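Local coordinates for PbSGBP-B lipoprotein (Prevotella bryantii B14, PDB 6D2Y) that probably binds polysaccharides at the cell surface as a lipoprotein of a polysaccharide utilization locus, and carries a bound magnesium ion, at residues T228-S231 / V232-E235; E291-S295 / H296-C300; F334-P337 / S338-S341; V347-V350 / N351-L355; G357-N360 / T361-H364. All coordinates share one frame; numbering follows the deposited sequence.

Interaction 1. Residues T228-S231 / V232-E235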
loop_
_atom_site.group_PDB
_atom_site.type_symbol
_atom_site.label_atom_id
_atom_site.label_comp_id
_atom_site.label_asym_id
_atom_site.label_seq_id
_atom_site.Cartn_x
_atom_site.Cartn_y
_atom_site.Cartn_z
ATOM N N THR A 228 11.208 -5.297 21.543
ATOM C CA THR A 228 12.624 -5.522 21.263
ATOM C C THR A 228 13.427 -4.252 21.525
ATOM O O THR A 228 13.023 -3.171 21.078
ATOM C CB THR A 228 12.824 -5.964 19.819
ATOM O OG1 THR A 228 11.752 -6.835 19.432
ATOM C CG2 THR A 228 14.151 -6.692 19.655
ATOM N N PRO A 229 14.552 -4.336 22.234
ATOM C CA PRO A 229 15.370 -3.138 22.455
ATOM C C PRO A 229 16.002 -2.655 21.159
ATOM O O PRO A 229 16.498 -3.447 20.355
ATOM C CB PRO A 229 16.431 -3.612 23.455
ATOM C CG PRO A 229 16.505 -5.086 23.254
ATOM C CD PRO A 229 15.109 -5.521 22.909
ATOM N N ASN A 230 15.975 -1.339 20.961
ATOM C CA ASN A 230 16.516 -0.759 19.743
ATOM C C ASN A 230 18.024 -0.988 19.662
ATOM O O ASN A 230 18.707 -1.205 20.666
ATOM C CB ASN A 230 16.191 0.735 19.667
ATOM C CG ASN A 230 17.183 1.590 20.430
ATOM O OD1 ASN A 230 18.219 1.987 19.894
ATOM N ND2 ASN A 230 16.868 1.885 21.688
ATOM N N SER A 231 18.539 -0.933 18.435
ATOM C CA SER A 231 19.909 -1.344 18.157
ATOM C C SER A 231 20.954 -0.334 18.612
ATOM O O SER A 231 22.131 -0.694 18.718
ATOM C CB SER A 231 20.076 -1.604 16.659
ATOM O OG SER A 231 21.406 -1.346 16.243
ATOM N N VAL A 232 20.567 0.906 18.881
ATOM C CA VAL A 232 21.524 1.971 19.165
ATOM C C VAL A 232 21.727 2.163 20.663
ATOM O O VAL A 232 22.853 2.106 21.154
ATOM C CB VAL A 232 21.081 3.284 18.484
ATOM C CG1 VAL A 232 22.103 4.379 18.725
ATOM C CG2 VAL A 232 20.889 3.058 16.990
ATOM N N THR A 233 20.648 2.379 21.415
ATOM C CA THR A 233 20.753 2.645 22.844
ATOM C C THR A 233 20.336 1.469 23.713
ATOM O O THR A 233 20.323 1.603 24.940
ATOM C CB THR A 233 19.918 3.878 23.216
ATOM O OG1 THR A 233 18.529 3.620 22.963
ATOM C CG2 THR A 233 20.364 5.085 22.405
ATOM N N ASN A 234 20.002 0.323 23.114
ATOM C CA ASN A 234 19.592 -0.869 23.861
ATOM C C ASN A 234 18.374 -0.577 24.740
ATOM O O ASN A 234 18.274 -1.044 25.877
ATOM C CB ASN A 234 20.750 -1.425 24.695
ATOM C CG ASN A 234 20.488 -2.833 25.196
ATOM O OD1 ASN A 234 19.619 -3.536 24.679
ATOM N ND2 ASN A 234 21.236 -3.249 26.212
ATOM N N GLU A 235 17.440 0.205 24.210
ATOM C CA GLU A 235 16.217 0.556 24.916
ATOM C C GLU A 235 15.008 0.092 24.117
ATOM O O GLU A 235 15.011 0.139 22.883
ATOM C CB GLU A 235 16.120 2.067 25.156
ATOM C CG GLU A 235 17.078 2.606 26.207
ATOM C CD GLU A 235 17.037 4.120 26.302
ATOM O OE1 GLU A 235 17.311 4.785 25.281
ATOM O OE2 GLU A 235 16.725 4.642 27.393
HETATM O O HOH W 1 12.454 -0.471 20.767
#
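N230 turns its amide inward over the tight bend made with V232-E235, and almost every polar atom it has is used there. Its ND2 lies 2.7 Å from T233 OG1, with the hydroxyl in the amide plane, and 2.8 Å from E235 O, which is tilted from that plane. The same carbonyl takes the N230 backbone NH at 2.6 Å in a nearly straight bond, so two donors of one residue hold E235 O. On the other branch, N230 OD1 accepts V232 N at 2.8 Å and T233 N at 2.9 Å, both from one face of the amide. This is an Asx turn (OD1 to V232 N), with the amide of the next residue, T233, bonded to the same oxygen; chi1 of 84° carries the side chain back over the loop to form it. T233 OG1 continues the chain of bonds to E235 OE1 on its anti lone pair. H296 N shares OE1, and S295 OG bonds OE2.

The outer side is looser. S231 and V232 are exposed at the bend, and P229 CB merely lies alongside N234 OD1, at 3.4 Å. A water reaches T228 O but meets E235 O only weakly. T228 OG1 bonds D225, a magnesium ligand.

Interaction 2. Residues E291-S295 / H296-C300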
loop_
_atom_site.group_PDB
_atom_site.type_symbol
_atom_site.label_atom_id
_atom_site.label_comp_id
_atom_site.label_asym_id
_atom_site.label_seq_id
_atom_site.Cartn_x
_atom_site.Cartn_y
_atom_site.Cartn_z
ATOM N N GLU A 291 22.948 17.157 24.748
ATOM C CA GLU A 291 22.074 16.029 24.437
ATOM C C GLU A 291 22.841 15.039 23.571
ATOM O O GLU A 291 23.044 15.263 22.377
ATOM C CB GLU A 291 20.806 16.509 23.741
ATOM C CG GLU A 291 19.802 15.401 23.456
ATOM C CD GLU A 291 19.513 14.541 24.673
ATOM O OE1 GLU A 291 20.139 13.467 24.805
ATOM O OE2 GLU A 291 18.659 14.936 25.498
ATOM N N THR A 292 23.263 13.932 24.175
ATOM C CA THR A 292 24.014 12.901 23.472
ATOM C C THR A 292 23.124 11.863 22.805
ATOM O O THR A 292 23.623 11.070 21.999
ATOM C CB THR A 292 24.965 12.192 24.439
ATOM O OG1 THR A 292 24.198 11.541 25.461
ATOM C CG2 THR A 292 25.913 13.195 25.084
ATOM N N TYR A 293 21.828 11.850 23.122
ATOM C CA TYR A 293 20.905 10.805 22.678
ATOM C C TYR A 293 21.383 9.419 23.100
ATOM O O TYR A 293 21.074 8.418 22.447
ATOM C CB TYR A 293 20.672 10.863 21.166
ATOM C CG TYR A 293 20.078 12.170 20.702
ATOM C CD1 TYR A 293 18.758 12.497 20.990
ATOM C CD2 TYR A 293 20.838 13.083 19.982
ATOM C CE1 TYR A 293 18.214 13.697 20.571
ATOM C CE2 TYR A 293 20.302 14.284 19.560
ATOM C CZ TYR A 293 18.991 14.586 19.856
ATOM O OH TYR A 293 18.457 15.782 19.435
ATOM N N ALA A 294 22.149 9.351 24.193
ATOM C CA ALA A 294 22.475 8.065 24.794
ATOM C C ALA A 294 21.236 7.372 25.338
ATOM O O ALA A 294 21.238 6.146 25.491
ATOM C CB ALA A 294 23.508 8.248 25.907
ATOM N N SER A 295 20.186 8.134 25.637
ATOM C CA SER A 295 18.879 7.605 25.993
ATOM C C SER A 295 17.836 8.275 25.110
ATOM O O SER A 295 17.892 9.488 24.887
ATOM C CB SER A 295 18.562 7.843 27.474
ATOM O OG SER A 295 17.337 7.232 27.838
ATOM N N HIS A 296 16.893 7.475 24.603
ATOM C CA HIS A 296 15.869 7.910 23.659
ATOM C C HIS A 296 16.511 8.463 22.392
ATOM O O HIS A 296 16.539 9.683 22.192
ATOM C CB HIS A 296 14.949 8.959 24.286
ATOM C CG HIS A 296 14.244 8.489 25.518
ATOM N ND1 HIS A 296 13.614 9.352 26.389
ATOM C CD2 HIS A 296 14.064 7.246 26.024
ATOM C CE1 HIS A 296 13.079 8.661 27.380
ATOM N NE2 HIS A 296 13.337 7.382 27.181
ATOM N N PRO A 297 17.016 7.605 21.510
ATOM C CA PRO A 297 17.701 8.098 20.311
ATOM C C PRO A 297 16.728 8.711 19.318
ATOM O O PRO A 297 15.511 8.521 19.387
ATOM C CB PRO A 297 18.350 6.838 19.734
ATOM C CG PRO A 297 17.433 5.735 20.164
ATOM C CD PRO A 297 16.903 6.135 21.519
ATOM N N ARG A 298 17.293 9.463 18.377
ATOM C CA ARG A 298 16.509 9.975 17.263
ATOM C C ARG A 298 16.018 8.814 16.407
ATOM O O ARG A 298 16.742 7.841 16.175
ATOM C CB ARG A 298 17.347 10.943 16.425
ATOM C CG ARG A 298 17.534 12.308 17.073
ATOM C CD ARG A 298 18.843 12.977 16.669
ATOM N NE ARG A 298 18.937 13.217 15.232
ATOM C CZ ARG A 298 19.894 12.722 14.454
ATOM N NH1 ARG A 298 20.849 11.963 14.975
ATOM N NH2 ARG A 298 19.902 12.990 13.157
ATOM N N LEU A 299 14.772 8.911 15.942
ATOM C CA LEU A 299 14.202 7.819 15.160
ATOM C C LEU A 299 14.938 7.626 13.840
ATOM O O LEU A 299 14.984 6.509 13.315
ATOM C CB LEU A 299 12.715 8.071 14.917
ATOM C CG LEU A 299 11.856 8.035 16.181
ATOM C CD1 LEU A 299 10.409 8.333 15.848
ATOM C CD2 LEU A 299 11.982 6.684 16.869
ATOM N N CYS A 300 15.530 8.693 13.297
ATOM C CA CYS A 300 16.287 8.570 12.056
ATOM C C CYS A 300 17.590 7.803 12.243
ATOM O O CYS A 300 18.199 7.389 11.251
ATOM C CB CYS A 300 16.578 9.954 11.479
ATOM S SG CYS A 300 17.387 11.080 12.634
#
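Y293, whose ring packs on R298, is held at its backbone nitrogen by E291: Y293 N donates to E291 OE1 over 2.9 Å, and the oxygen receives it on its anti lone pair. The other carboxylate oxygen, OE2, goes to the backbone of N286. Next to E291, T292 OG1 accepts the backbone N of A294, an ST turn that helps fold the chain back on itself.

The ring of Y293 is sandwiched between aliphatic carbons. R298 CD sits over one face, 3.7 Å from the ring centroid and 3.5 Å from CE2, as a CH-pi contact; E291 CG lies over the opposite face. In R298, chi1 (-75°) and chi2 (151°) lay CG and CD on the ring, and a bend at chi3 directs NE and the guanidinium onward, its plane 49° from that of the tyrosine. With CZ 5.9 Å from the centroid, any cation-pi attraction is at most weak, and the charge is instead paired with D301. H296 O comes up to the ring edge, 3.8 Å from Y293 CD1.

Around the next corner the imidazole of H296 has S295 OG over one face, 3.7 Å from CD2. Neither residue depends on the other for its polar ends: S295 OG is held by E235, and H296 ND1 by G285 O.

Beyond P297, whose carbonyl accepts from Y282 of strand 279-282, the chain enters the short helix 299-302; L299 packs on Y282, and the preceding loop leans on P337 at the end of strand 330-335.

Interaction 3. Residues F334-P337 / S338-S341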
loop_
_atom_site.group_PDB
_atom_site.type_symbol
_atom_site.label_atom_id
_atom_site.label_comp_id
_atom_site.label_asym_id
_atom_site.label_seq_id
_atom_site.Cartn_x
_atom_site.Cartn_y
_atom_site.Cartn_z
ATOM N N PHE A 334 5.943 13.760 12.189
ATOM C CA PHE A 334 7.371 13.620 12.426
ATOM C C PHE A 334 7.976 14.991 12.694
ATOM O O PHE A 334 7.510 16.007 12.172
ATOM C CB PHE A 334 8.068 12.968 11.231
ATOM C CG PHE A 334 7.976 11.468 11.214
ATOM C CD1 PHE A 334 8.769 10.705 12.054
ATOM C CD2 PHE A 334 7.112 10.819 10.345
ATOM C CE1 PHE A 334 8.696 9.327 12.039
ATOM C CE2 PHE A 334 7.035 9.440 10.324
ATOM C CZ PHE A 334 7.826 8.692 11.173
ATOM N N GLY A 335 9.019 15.014 13.510
ATOM C CA GLY A 335 9.625 16.274 13.902
ATOM C C GLY A 335 11.117 16.149 14.088
ATOM O O GLY A 335 11.633 15.086 14.453
ATOM N N SER A 336 11.812 17.248 13.833
ATOM C CA SER A 336 13.241 17.387 14.042
ATOM C C SER A 336 13.520 17.827 15.472
ATOM O O SER A 336 12.623 18.311 16.171
ATOM C CB SER A 336 13.815 18.403 13.056
ATOM O OG SER A 336 13.356 19.713 13.345
ATOM N N PRO A 337 14.758 17.664 15.950
ATOM C CA PRO A 337 15.099 18.200 17.276
ATOM C C PRO A 337 14.918 19.701 17.365
ATOM O O PRO A 337 14.692 20.221 18.470
ATOM C CB PRO A 337 16.572 17.802 17.449
ATOM C CG PRO A 337 16.758 16.645 16.549
ATOM C CD PRO A 337 15.887 16.922 15.361
ATOM N N SER A 338 15.002 20.411 16.237
ATOM C CA SER A 338 14.686 21.829 16.235
ATOM C C SER A 338 13.242 22.104 16.644
ATOM O O SER A 338 12.955 23.174 17.181
ATOM C CB SER A 338 14.980 22.403 14.844
ATOM O OG SER A 338 14.161 23.525 14.571
ATOM N N GLN A 339 12.327 21.173 16.405
ATOM C CA GLN A 339 10.912 21.405 16.681
ATOM C C GLN A 339 10.475 20.853 18.034
ATOM O O GLN A 339 9.649 21.470 18.717
ATOM C CB GLN A 339 10.053 20.775 15.579
ATOM C CG GLN A 339 10.275 21.384 14.213
ATOM C CD GLN A 339 9.585 20.589 13.120
ATOM O OE1 GLN A 339 10.092 19.559 12.672
ATOM N NE2 GLN A 339 8.431 21.070 12.675
ATOM N N ILE A 340 11.008 19.701 18.431
ATOM C CA ILE A 340 10.550 19.015 19.633
ATOM C C ILE A 340 11.675 18.115 20.126
ATOM O O ILE A 340 12.407 17.518 19.333
ATOM C CB ILE A 340 9.253 18.214 19.359
ATOM C CG1 ILE A 340 8.767 17.519 20.632
ATOM C CG2 ILE A 340 9.465 17.205 18.238
ATOM C CD1 ILE A 340 8.405 18.478 21.739
ATOM N N SER A 341 11.807 18.030 21.447
ATOM C CA SER A 341 12.769 17.141 22.083
ATOM C C SER A 341 12.350 16.958 23.533
ATOM O O SER A 341 11.601 17.769 24.085
ATOM C CB SER A 341 14.197 17.692 21.997
ATOM O OG SER A 341 14.308 18.923 22.690
#
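Two side-chain torsions bring the side chains of S336 and Q339 together: chi1 of 68° in S336 holds OG between its backbone N and carbonyl carbon, and chi1 of -63° in Q339 sends an extended chain back along the turn. The glutamine amide thereby delivers OE1 to the S336 backbone nitrogen, 3.1 Å away, in a nearly straight bond whose donor is tilted a little from the carbonyl plane. S336 OG is also close to Q339 OE1, at 3.3 Å, but that bond is weak and its proton is not settled, since the hydroxyl also bonds a glycerol, probably from the crystallisation liquor. On the strand side, Q339 OE1 comes to 3.5 Å from G335 CA.

The backbone closes the same turn through S336 O. This oxygen accepts Q339 N at 2.9 Å, from well above the carbonyl plane, and I340 N at 3.1 Å, nearly along the C=O axis. The two bonds define a beta turn (S336 to Q339, with P337 and S338 at its corners) overlapping an alpha turn (S336 to I340). It turns the chain sharply aside just after strand 330-335, and the Q339 side chain ties the turn to the strand end.

P337 adds a weak contact of its own, its CA pointing a hydrogen at I340 O, while its ring packs on S422. The I340 side chain leaves the turn for N359 and S423 of strand 423-428. S341 OG is bonded to the backbone nitrogen of G357.

Interaction 4. Residues V347-V350 / N351-L355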
loop_
_atom_site.group_PDB
_atom_site.type_symbol
_atom_site.label_atom_id
_atom_site.label_comp_id
_atom_site.label_asym_id
_atom_site.label_seq_id
_atom_site.Cartn_x
_atom_site.Cartn_y
_atom_site.Cartn_z
ATOM N N VAL A 347 19.063 23.689 24.911
ATOM C CA VAL A 347 20.152 22.722 24.911
ATOM C C VAL A 347 20.558 22.423 23.473
ATOM O O VAL A 347 19.712 22.347 22.573
ATOM C CB VAL A 347 19.721 21.444 25.654
ATOM C CG1 VAL A 347 20.709 20.308 25.422
ATOM C CG2 VAL A 347 19.556 21.722 27.143
ATOM N N VAL A 348 21.860 22.279 23.244
ATOM C CA VAL A 348 22.384 21.857 21.949
ATOM C C VAL A 348 22.833 20.406 22.056
ATOM O O VAL A 348 23.329 19.971 23.103
ATOM C CB VAL A 348 23.529 22.769 21.463
ATOM C CG1 VAL A 348 23.075 24.220 21.451
ATOM C CG2 VAL A 348 24.761 22.606 22.336
ATOM N N ASP A 349 22.637 19.651 20.977
ATOM C CA ASP A 349 22.977 18.239 20.947
ATOM C C ASP A 349 24.322 18.041 20.249
ATOM O O ASP A 349 25.003 19.000 19.878
ATOM C CB ASP A 349 21.853 17.434 20.280
ATOM C CG ASP A 349 21.534 17.907 18.868
ATOM O OD1 ASP A 349 22.249 18.780 18.333
ATOM O OD2 ASP A 349 20.552 17.395 18.289
ATOM N N VAL A 350 24.705 16.780 20.052
ATOM C CA VAL A 350 25.999 16.441 19.467
ATOM C C VAL A 350 26.012 16.756 17.978
ATOM O O VAL A 350 27.021 16.542 17.297
ATOM C CB VAL A 350 26.343 14.960 19.714
ATOM C CG1 VAL A 350 26.319 14.655 21.201
ATOM C CG2 VAL A 350 25.369 14.063 18.967
ATOM N N ASN A 351 24.893 17.256 17.458
ATOM C CA ASN A 351 24.777 17.627 16.055
ATOM C C ASN A 351 24.713 19.136 15.853
ATOM O O ASN A 351 24.517 19.593 14.722
ATOM C CB ASN A 351 23.548 16.959 15.435
ATOM C CG ASN A 351 23.554 15.452 15.608
ATOM O OD1 ASN A 351 24.614 14.826 15.649
ATOM N ND2 ASN A 351 22.368 14.862 15.713
ATOM N N GLY A 352 24.875 19.918 16.918
ATOM C CA GLY A 352 24.839 21.362 16.814
ATOM C C GLY A 352 23.458 21.966 16.708
ATOM O O GLY A 352 23.343 23.163 16.420
ATOM N N VAL A 353 22.410 21.180 16.933
ATOM C CA VAL A 353 21.033 21.651 16.833
ATOM C C VAL A 353 20.613 22.232 18.176
ATOM O O VAL A 353 20.858 21.632 19.228
ATOM C CB VAL A 353 20.090 20.509 16.413
ATOM C CG1 VAL A 353 18.643 20.979 16.409
ATOM C CG2 VAL A 353 20.485 19.966 15.050
ATOM N N THR A 354 19.979 23.401 18.143
ATOM C CA THR A 354 19.401 23.995 19.344
ATOM C C THR A 354 18.051 23.336 19.603
ATOM O O THR A 354 17.088 23.564 18.863
ATOM C CB THR A 354 19.261 25.505 19.185
ATOM O OG1 THR A 354 20.451 26.033 18.587
ATOM C CG2 THR A 354 19.052 26.165 20.540
ATOM N N LEU A 355 17.981 22.513 20.645
ATOM C CA LEU A 355 16.771 21.757 20.927
ATOM C C LEU A 355 15.637 22.680 21.356
ATOM O O LEU A 355 15.847 23.701 22.015
ATOM C CB LEU A 355 17.028 20.717 22.018
ATOM C CG LEU A 355 18.133 19.691 21.768
ATOM C CD1 LEU A 355 17.998 18.532 22.737
ATOM C CD2 LEU A 355 18.105 19.199 20.335
#
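V347-V350 and N351-L355 form a G1-bulge hairpin, in which a type I turn from D349 to G352, closed by G352 N to D349 O, combines with positive-phi G352 and the D349 N to V353 O bond (3.2 Å), while L355 N to V347 O (2.6 Å) completes the frame round the non-hydrogen-bonded pair V348 and T354.

D349 fastens the end of this loop with its side chain. Chi1 of 57° swings the carboxylate over the turn, where OD1 accepts V353 N at 2.8 Å from the syn side, somewhat out of the carboxylate plane. The backbone N of N351 reaches the same oxygen at 3.2 Å from the opposite face, high above the plane, as an Asx turn. OD1 thus bridges the bend twice, and OD2 goes to the hydroxyl of Y293. The methyl L355 CD2 passes 3.7 Å from D349 OD2, while L355 CB and CG each come to 3.2 Å from V347 O. Farther along, V347 CG1 and L355 CD1 touch apolar to apolar at 4.2 Å.

The hairpin is part of the long connection between strands 330-335 and 372-374. V348 and V350 share backbone hydrogen bonds with E291 of the loop before helix 299-302, and the L355 side chain inserts against P337 and S341 beyond the end of strand 330-335.

Interaction 5. Residues G357-N360 / T361-H364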
loop_
_atom_site.group_PDB
_atom_site.type_symbol
_atom_site.label_atom_id
_atom_site.label_comp_id
_atom_site.label_asym_id
_atom_site.label_seq_id
_atom_site.Cartn_x
_atom_site.Cartn_y
_atom_site.Cartn_z
ATOM N N GLY A 357 13.115 21.627 23.300
ATOM C CA GLY A 357 12.565 21.213 24.573
ATOM C C GLY A 357 11.139 20.703 24.424
ATOM O O GLY A 357 10.593 20.579 23.328
ATOM N N CYS A 358 10.538 20.399 25.572
ATOM C CA CYS A 358 9.173 19.889 25.588
ATOM C C CYS A 358 8.189 20.986 25.206
ATOM O O CYS A 358 8.246 22.099 25.737
ATOM C CB CYS A 358 8.831 19.333 26.969
ATOM S SG CYS A 358 9.867 17.957 27.511
ATOM N N ASN A 359 7.283 20.668 24.285
ATOM C CA ASN A 359 6.246 21.604 23.873
ATOM C C ASN A 359 5.164 20.835 23.134
ATOM O O ASN A 359 5.365 19.694 22.711
ATOM C CB ASN A 359 6.810 22.723 22.989
ATOM C CG ASN A 359 7.119 22.252 21.580
ATOM O OD1 ASN A 359 6.257 22.281 20.701
ATOM N ND2 ASN A 359 8.355 21.823 21.356
ATOM N N ASN A 360 4.001 21.477 22.990
ATOM C CA ASN A 360 2.916 20.929 22.185
ATOM C C ASN A 360 2.435 21.930 21.142
ATOM O O ASN A 360 1.291 21.843 20.687
ATOM C CB ASN A 360 1.746 20.471 23.063
ATOM C CG ASN A 360 1.227 21.569 23.971
ATOM O OD1 ASN A 360 1.571 22.740 23.816
ATOM N ND2 ASN A 360 0.382 21.192 24.924
ATOM N N THR A 361 3.284 22.885 20.767
ATOM C CA THR A 361 2.963 23.866 19.740
ATOM C C THR A 361 3.634 23.569 18.407
ATOM O O THR A 361 3.260 24.172 17.396
ATOM C CB THR A 361 3.376 25.272 20.199
ATOM O OG1 THR A 361 4.801 25.333 20.340
ATOM C CG2 THR A 361 2.730 25.614 21.533
ATOM N N TRP A 362 4.604 22.651 18.379
ATOM C CA TRP A 362 5.416 22.467 17.182
ATOM C C TRP A 362 4.625 21.848 16.037
ATOM O O TRP A 362 4.952 22.081 14.868
ATOM C CB TRP A 362 6.638 21.610 17.509
ATOM C CG TRP A 362 6.307 20.190 17.825
ATOM C CD1 TRP A 362 5.870 19.694 19.020
ATOM C CD2 TRP A 362 6.382 19.074 16.930
ATOM N NE1 TRP A 362 5.670 18.338 18.924
ATOM C CE2 TRP A 362 5.976 17.933 17.651
ATOM C CE3 TRP A 362 6.752 18.929 15.591
ATOM C CZ2 TRP A 362 5.933 16.665 17.077
ATOM C CZ3 TRP A 362 6.704 17.669 15.023
ATOM C CH2 TRP A 362 6.300 16.554 15.765
ATOM N N PHE A 363 3.593 21.063 16.338
ATOM C CA PHE A 363 2.783 20.451 15.294
ATOM C C PHE A 363 1.578 21.296 14.902
ATOM O O PHE A 363 0.807 20.881 14.030
ATOM C CB PHE A 363 2.327 19.045 15.716
ATOM C CG PHE A 363 1.547 19.008 17.000
ATOM C CD1 PHE A 363 0.172 19.171 16.999
ATOM C CD2 PHE A 363 2.188 18.788 18.208
ATOM C CE1 PHE A 363 -0.547 19.131 18.179
ATOM C CE2 PHE A 363 1.473 18.746 19.391
ATOM C CZ PHE A 363 0.105 18.917 19.375
ATOM N N HIS A 364 1.400 22.469 15.506
ATOM C CA HIS A 364 0.350 23.399 15.097
ATOM C C HIS A 364 0.854 24.836 15.212
ATOM O O HIS A 364 0.210 25.709 15.796
ATOM C CB HIS A 364 -0.935 23.171 15.898
ATOM C CG HIS A 364 -0.833 23.542 17.345
ATOM N ND1 HIS A 364 -1.327 24.728 17.845
ATOM C CD2 HIS A 364 -0.316 22.874 18.404
ATOM C CE1 HIS A 364 -1.109 24.781 19.146
ATOM N NE2 HIS A 364 -0.498 23.667 19.511
HETATM O O HOH W 2 3.880 17.836 21.236
#
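N359 and W362 meet with their flat groups almost perpendicular, the amide and indole planes 87° apart, and N359 OD1 comes to the indole edge, 3.1 Å from W362 CD1. In the asparagine, chi1 of 75° folds CG in between the backbone N and the carbonyl carbon, and chi2 of 88° turns OD1 toward T361 and W362. There OD1 accepts T361 N at 3.0 Å, in the carbonyl plane and on a lone pair, and W362 N more weakly at 2.9 Å. The other branch, ND2, faces back: it bonds G357 O and, across to the turn after strand 330-335, Q339 O. With OD1 and ND2 both engaged, the amide has little rotational freedom.

W362, F363 and H364 all carry CG in the same folded position as N359, which keeps three rings close to the backbone. The indole presents NE1 to a water that accepts from it and donates to N359 O (2.8 Å). F363 approaches N360 O obliquely with CE2 and CZ, each 3.4 Å away, and H364 CD2 lies over the rim of the phenyl face at 3.7 Å from its plane. The imidazole turns its edge to that same carbonyl: H364 NE2 is 2.8 Å from N360 O, but the bond is bent and weak. The rings of W274 and F406 also meet that of H364, and I333 of strand 330-335 supports W362 and F363.

Through OD1, N359 makes an Asx turn, immediately before the turn that H364 N closes onto T361 O.

Overall arrangement
All five contacts are local turns within the domain assigned to the SGBP-B glycan-binding family, in series along the chain. Interactions 1 and 2 fall before and after strands 246-248, 258-261 and 279-282. Interactions 3, 4 and 5 follow one another from the end of strand 330-335 into the long connection to strand 372-374. In space they form a continuous patch: centres of 1 and 2 lie about 11 Å apart, 2 and 4 about 11 Å, 3 and 5 about 8 Å, while 1 and 5 are about 26 Å apart. Interaction 2 touches 1, 3 and 4, so these loops of the beta-rich domain are fastened to one another as well as internally, with interaction 1 nearest the magnesium site.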